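PDB 4FVS: putative lipoprotein from Parabacteroides distasonis, which is of unknown function but is probably exported and may bind lipid or another hydrophobic ligand, like relatives of the LolA/LolB clan. Local coordinates for residues Y69-L83 with V96-P108. Residues are numbered along the deposited sequence; the frame is centred on the assembly and turned at random.
Sequences YCQNGEFFLDSKETL and VDITENFINYPNP
Leu77 and Ile103 form the centre of a short antiparallel pairing, each donating its backbone N-H to the other's carbonyl: Leu77 N to Ile103 O at 3.0 Å and Ile103 N to Leu77 O at 3.1 Å. The ladder runs on at both ends. Tyr105 N bonds to Phe75 O, while Asn101 O takes two donors from one residue, Ser79 N at 2.7 Å and, more tilted, Ser79 OG at 2.6 Å. OG of Ser79 stands between its own backbone N and carbonyl carbon (chi1 52°), which brings the hydroxyl to the carbonyl that the Ser79 amide already meets; Asn101 O thereby satisfies both donors where the strand gives way to the 3-10 turn of 79-82. Asn101 N returns a straight but weak bond to Asp78 OD1.

On the face carrying Phe76, Asp78, Phe102 and Asn104, the Phe102 ring lies between Asp78 on one side and Tyr69 on the other. The Tyr69 edge is directed at it in a T-shaped stack, centroids 5.0 Å apart and planes at 62°, led by Tyr69 CE2. Replacing Phe102 by alanine removes the ring, and the Tyr69 edge would probably be left without its stacking partner, with a gap opened beside Asp78. The Asn104 amide is satisfied at both ends: ND2 reaches Glu74 OE2 at 2.9 Å, bent and tilted from the amide plane, and also Tyr119 O, whereas OD1 accepts from Asp121 N. On the opposite face, that of Leu77 and Ile103, Leu77 CB meets the Tyr105 ring obliquely at CE1, 3.8 Å away.

Strand 102-104 thus pairs with strand 74-78 on the side away from strand 60-71, to which 74-78 is hairpinned through the type I' turn Gln71-Glu74. Before Asn101, strand 96-98 pairs with strand 123-129, whose Ala123 and Val125 touch Ser79, while Thr82 and Leu83 pack against strand 132-154.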
loop_
_atom_site.group_PDB
_atom_site.type_symbol
_atom_site.label_atom_id
_atom_site.label_comp_id
_atom_site.label_asym_id
_atom_site.label_seq_id
_atom_site.Cartn_x
_atom_site.Cartn_y
_atom_site.Cartn_z
ATOM N N TYR A 69 -8.297 9.342 -3.163
ATOM C CA TYR A 69 -9.303 10.399 -3.087
ATOM C C TYR A 69 -10.017 10.469 -1.739
ATOM O O TYR A 69 -10.025 9.511 -0.973
ATOM C CB TYR A 69 -10.359 10.248 -4.211
ATOM C CG TYR A 69 -11.064 8.916 -4.215
ATOM C CD1 TYR A 69 -12.197 8.704 -3.433
ATOM C CD2 TYR A 69 -10.628 7.876 -5.029
ATOM C CE1 TYR A 69 -12.856 7.476 -3.429
ATOM C CE2 TYR A 69 -11.277 6.643 -5.035
ATOM C CZ TYR A 69 -12.384 6.441 -4.218
ATOM O OH TYR A 69 -13.045 5.233 -4.201
ATOM N N CYS A 70 -10.602 11.650 -1.484
ATOM C CA CYS A 70 -11.499 11.997 -0.390
ATOM C C CYS A 70 -12.902 12.137 -0.954
ATOM O O CYS A 70 -13.092 12.833 -1.955
ATOM C CB CYS A 70 -11.067 13.276 0.322
ATOM S SG CYS A 70 -10.033 13.001 1.784
ATOM N N GLN A 71 -13.876 11.476 -0.339
ATOM C CA GLN A 71 -15.272 11.580 -0.724
ATOM C C GLN A 71 -16.043 11.664 0.515
ATOM O O GLN A 71 -16.082 10.709 1.282
ATOM C CB GLN A 71 -15.768 10.414 -1.608
ATOM C CG GLN A 71 -15.338 10.457 -3.073
ATOM C CD GLN A 71 -16.492 10.702 -4.007
ATOM O OE1 GLN A 71 -17.281 11.642 -3.830
ATOM N NE2 GLN A 71 -16.591 9.880 -5.048
ATOM N N ASN A 72 -16.578 12.842 0.765
ATOM C CA ASN A 72 -17.471 13.175 1.866
ATOM C C ASN A 72 -16.904 12.737 3.230
ATOM O O ASN A 72 -17.568 12.038 4.002
ATOM C CB ASN A 72 -18.870 12.575 1.632
ATOM C CG ASN A 72 -19.510 13.040 0.348
ATOM O OD1 ASN A 72 -19.365 14.198 -0.081
ATOM N ND2 ASN A 72 -20.228 12.138 -0.296
ATOM N N GLY A 73 -15.688 13.187 3.504
ATOM C CA GLY A 73 -15.027 12.977 4.782
ATOM C C GLY A 73 -14.251 11.698 4.974
ATOM O O GLY A 73 -13.603 11.553 6.011
ATOM N N GLU A 74 -14.271 10.778 3.986
ATOM C CA GLU A 74 -13.566 9.492 4.063
ATOM C C GLU A 74 -12.516 9.408 2.981
ATOM O O GLU A 74 -12.763 9.833 1.847
ATOM C CB GLU A 74 -14.552 8.311 3.958
ATOM C CG GLU A 74 -13.980 6.973 4.393
ATOM C CD GLU A 74 -14.975 5.883 4.755
ATOM O OE1 GLU A 74 -16.150 5.962 4.335
ATOM O OE2 GLU A 74 -14.577 4.950 5.488
ATOM N N PHE A 75 -11.329 8.848 3.344
ATOM C CA PHE A 75 -10.174 8.711 2.465
ATOM C C PHE A 75 -10.057 7.282 1.917
ATOM O O PHE A 75 -10.070 6.312 2.683
ATOM C CB PHE A 75 -8.873 9.109 3.197
ATOM C CG PHE A 75 -7.635 8.895 2.354
ATOM C CD1 PHE A 75 -7.267 9.822 1.380
ATOM C CD2 PHE A 75 -6.882 7.730 2.478
ATOM C CE1 PHE A 75 -6.166 9.592 0.554
ATOM C CE2 PHE A 75 -5.772 7.510 1.658
ATOM C CZ PHE A 75 -5.419 8.449 0.707
ATOM N N PHE A 76 -9.843 7.173 0.593
ATOM C CA PHE A 76 -9.690 5.898 -0.119
ATOM C C PHE A 76 -8.426 5.863 -0.975
ATOM O O PHE A 76 -7.999 6.873 -1.519
ATOM C CB PHE A 76 -10.909 5.633 -1.010
ATOM C CG PHE A 76 -12.238 5.650 -0.283
ATOM C CD1 PHE A 76 -12.911 6.848 -0.056
ATOM C CD2 PHE A 76 -12.821 4.469 0.163
ATOM C CE1 PHE A 76 -14.119 6.861 0.629
ATOM C CE2 PHE A 76 -14.029 4.487 0.842
ATOM C CZ PHE A 76 -14.671 5.682 1.071
ATOM N N LEU A 77 -7.855 4.682 -1.115
ATOM C CA LEU A 77 -6.651 4.448 -1.905
ATOM C C LEU A 77 -6.772 3.103 -2.628
ATOM O O LEU A 77 -7.348 2.172 -2.056
ATOM C CB LEU A 77 -5.445 4.464 -0.947
ATOM C CG LEU A 77 -4.034 4.281 -1.514
ATOM C CD1 LEU A 77 -3.649 5.420 -2.467
ATOM C CD2 LEU A 77 -3.036 4.213 -0.395
ATOM N N ASP A 78 -6.228 2.987 -3.867
ATOM C CA ASP A 78 -6.261 1.718 -4.598
ATOM C C ASP A 78 -5.546 0.643 -3.761
ATOM O O ASP A 78 -4.411 0.861 -3.302
ATOM C CB ASP A 78 -5.649 1.848 -6.010
ATOM C CG ASP A 78 -6.183 0.848 -7.040
ATOM O OD1 ASP A 78 -6.522 -0.301 -6.645
ATOM O OD2 ASP A 78 -6.216 1.197 -8.245
ATOM N N SER A 79 -6.240 -0.502 -3.533
ATOM C CA SER A 79 -5.778 -1.628 -2.711
ATOM C C SER A 79 -4.454 -2.261 -3.182
ATOM O O SER A 79 -3.861 -2.986 -2.390
ATOM C CB SER A 79 -6.842 -2.718 -2.596
ATOM O OG SER A 79 -7.348 -3.152 -3.844
ATOM N N LYS A 80 -3.944 -1.937 -4.394
ATOM C CA LYS A 80 -2.674 -2.476 -4.913
ATOM C C LYS A 80 -1.478 -1.905 -4.123
ATOM O O LYS A 80 -0.409 -2.537 -4.079
ATOM C CB LYS A 80 -2.496 -2.243 -6.446
ATOM C CG LYS A 80 -2.424 -0.803 -6.933
ATOM C CD LYS A 80 -2.101 -0.773 -8.390
ATOM C CE LYS A 80 -2.420 0.526 -9.043
ATOM N NZ LYS A 80 -2.326 0.400 -10.526
ATOM N N GLU A 81 -1.678 -0.737 -3.472
ATOM C CA GLU A 81 -0.676 -0.083 -2.615
ATOM C C GLU A 81 -0.331 -0.986 -1.387
ATOM O O GLU A 81 0.791 -0.933 -0.876
ATOM C CB GLU A 81 -1.203 1.284 -2.166
ATOM C CG GLU A 81 -0.205 2.185 -1.460
ATOM C CD GLU A 81 0.946 2.817 -2.222
ATOM O OE1 GLU A 81 1.370 2.260 -3.264
ATOM O OE2 GLU A 81 1.468 3.846 -1.724
ATOM N N THR A 82 -1.292 -1.832 -0.960
ATOM C CA THR A 82 -1.157 -2.789 0.145
ATOM C C THR A 82 -0.132 -3.899 -0.268
ATOM O O THR A 82 0.532 -4.459 0.624
ATOM C CB THR A 82 -2.581 -3.345 0.553
ATOM O OG1 THR A 82 -3.318 -2.304 1.192
ATOM C CG2 THR A 82 -2.525 -4.507 1.518
ATOM N N LEU A 83 0.013 -4.173 -1.601
ATOM C CA LEU A 83 0.878 -5.222 -2.156
ATOM C C LEU A 83 2.222 -4.674 -2.659
ATOM O O LEU A 83 2.936 -5.375 -3.375
ATOM C CB LEU A 83 0.172 -5.988 -3.279
ATOM C CG LEU A 83 -1.245 -6.543 -2.979
ATOM C CD1 LEU A 83 -1.831 -7.124 -4.195
ATOM C CD2 LEU A 83 -1.223 -7.590 -1.890
ATOM N N VAL A 96 2.465 -7.627 -15.686
ATOM C CA VAL A 96 1.706 -7.936 -14.485
ATOM C C VAL A 96 0.861 -6.720 -14.074
ATOM O O VAL A 96 1.379 -5.607 -13.932
ATOM C CB VAL A 96 2.627 -8.407 -13.356
ATOM C CG1 VAL A 96 1.838 -8.701 -12.098
ATOM C CG2 VAL A 96 3.409 -9.636 -13.785
ATOM N N ASP A 97 -0.454 -6.937 -13.931
ATOM C CA ASP A 97 -1.383 -5.905 -13.486
ATOM C C ASP A 97 -2.211 -6.430 -12.305
ATOM O O ASP A 97 -2.196 -7.630 -12.013
ATOM C CB ASP A 97 -2.288 -5.418 -14.634
ATOM C CG ASP A 97 -2.573 -3.917 -14.588
ATOM O OD1 ASP A 97 -2.581 -3.339 -13.472
ATOM O OD2 ASP A 97 -2.780 -3.321 -15.666
ATOM N N ILE A 98 -2.871 -5.516 -11.586
ATOM C CA ILE A 98 -3.731 -5.844 -10.452
ATOM C C ILE A 98 -5.065 -5.142 -10.683
ATOM O O ILE A 98 -5.103 -4.012 -11.180
ATOM C CB ILE A 98 -3.074 -5.490 -9.089
ATOM C CG1 ILE A 98 -1.787 -6.324 -8.866
ATOM C CG2 ILE A 98 -4.025 -5.738 -7.946
ATOM C CD1 ILE A 98 -0.912 -5.973 -7.661
ATOM N N THR A 99 -6.172 -5.851 -10.371
ATOM C CA THR A 99 -7.540 -5.341 -10.519
ATOM C C THR A 99 -7.741 -4.173 -9.562
ATOM O O THR A 99 -7.168 -4.140 -8.464
ATOM C CB THR A 99 -8.565 -6.451 -10.288
ATOM O OG1 THR A 99 -8.303 -7.076 -9.038
ATOM C CG2 THR A 99 -8.552 -7.503 -11.370
ATOM N N GLU A 100 -8.535 -3.199 -10.002
ATOM C CA GLU A 100 -8.855 -2.003 -9.243
ATOM C C GLU A 100 -9.843 -2.333 -8.139
ATOM O O GLU A 100 -10.861 -2.966 -8.389
ATOM C CB GLU A 100 -9.424 -0.920 -10.176
ATOM C CG GLU A 100 -9.864 0.352 -9.470
ATOM C CD GLU A 100 -10.979 1.090 -10.181
ATOM O OE1 GLU A 100 -10.653 1.956 -11.025
ATOM O OE2 GLU A 100 -12.170 0.806 -9.898
ATOM N N ASN A 101 -9.512 -1.928 -6.913
ATOM C CA ASN A 101 -10.367 -2.050 -5.729
ATOM C C ASN A 101 -9.921 -0.967 -4.761
ATOM O O ASN A 101 -8.778 -0.985 -4.320
ATOM C CB ASN A 101 -10.347 -3.476 -5.105
ATOM C CG ASN A 101 -11.513 -3.820 -4.171
ATOM O OD1 ASN A 101 -12.113 -2.966 -3.524
ATOM N ND2 ASN A 101 -11.856 -5.098 -4.060
ATOM N N PHE A 102 -10.770 0.046 -4.539
ATOM C CA PHE A 102 -10.454 1.151 -3.628
ATOM C C PHE A 102 -10.926 0.811 -2.237
ATOM O O PHE A 102 -12.081 0.437 -2.049
ATOM C CB PHE A 102 -11.075 2.456 -4.114
ATOM C CG PHE A 102 -10.390 3.056 -5.332
ATOM C CD1 PHE A 102 -9.222 3.798 -5.202
ATOM C CD2 PHE A 102 -10.938 2.919 -6.600
ATOM C CE1 PHE A 102 -8.616 4.379 -6.318
ATOM C CE2 PHE A 102 -10.329 3.507 -7.712
ATOM C CZ PHE A 102 -9.179 4.231 -7.565
ATOM N N ILE A 103 -10.027 0.902 -1.267
ATOM C CA ILE A 103 -10.331 0.625 0.137
ATOM C C ILE A 103 -10.090 1.874 0.993
ATOM O O ILE A 103 -9.193 2.666 0.697
ATOM C CB ILE A 103 -9.531 -0.581 0.666
ATOM C CG1 ILE A 103 -7.995 -0.385 0.459
ATOM C CG2 ILE A 103 -10.057 -1.878 0.020
ATOM C CD1 ILE A 103 -7.043 -1.384 1.205
ATOM N N ASN A 104 -10.890 2.044 2.052
ATOM C CA ASN A 104 -10.758 3.182 2.958
ATOM C C ASN A 104 -9.582 3.009 3.907
ATOM O O ASN A 104 -9.170 1.874 4.203
ATOM C CB ASN A 104 -12.025 3.396 3.778
ATOM C CG ASN A 104 -12.282 2.361 4.852
ATOM O OD1 ASN A 104 -12.054 1.174 4.680
ATOM N ND2 ASN A 104 -12.782 2.783 5.987
ATOM N N TYR A 105 -9.070 4.158 4.400
ATOM C CA TYR A 105 -8.039 4.258 5.402
ATOM C C TYR A 105 -8.595 5.165 6.487
ATOM O O TYR A 105 -8.725 6.374 6.289
ATOM C CB TYR A 105 -6.692 4.732 4.813
ATOM C CG TYR A 105 -5.951 3.623 4.097
ATOM C CD1 TYR A 105 -6.284 3.262 2.791
ATOM C CD2 TYR A 105 -4.945 2.909 4.732
ATOM C CE1 TYR A 105 -5.634 2.216 2.137
ATOM C CE2 TYR A 105 -4.288 1.854 4.090
ATOM C CZ TYR A 105 -4.638 1.511 2.792
ATOM O OH TYR A 105 -3.980 0.497 2.137
ATOM N N PRO A 106 -9.040 4.581 7.612
ATOM C CA PRO A 106 -9.617 5.400 8.689
ATOM C C PRO A 106 -8.599 6.376 9.293
ATOM O O PRO A 106 -7.405 6.120 9.273
ATOM C CB PRO A 106 -10.066 4.357 9.724
ATOM C CG PRO A 106 -10.167 3.072 8.969
ATOM C CD PRO A 106 -9.036 3.152 7.980
ATOM N N ASN A 107 -9.083 7.524 9.769
ATOM C CA ASN A 107 -8.324 8.597 10.399
ATOM C C ASN A 107 -8.482 8.498 11.918
ATOM O O ASN A 107 -9.541 8.839 12.456
ATOM C CB ASN A 107 -8.804 9.960 9.875
ATOM C CG ASN A 107 -8.191 11.183 10.526
ATOM O OD1 ASN A 107 -7.117 11.139 11.151
ATOM N ND2 ASN A 107 -8.851 12.319 10.333
ATOM N N PRO A 108 -7.432 8.063 12.634
ATOM C CA PRO A 108 -7.557 7.904 14.093
ATOM C C PRO A 108 -7.419 9.207 14.869
ATOM O O PRO A 108 -7.638 9.222 16.094
ATOM C CB PRO A 108 -6.414 6.971 14.428
ATOM C CG PRO A 108 -5.389 7.296 13.399
ATOM C CD PRO A 108 -6.112 7.620 12.147
#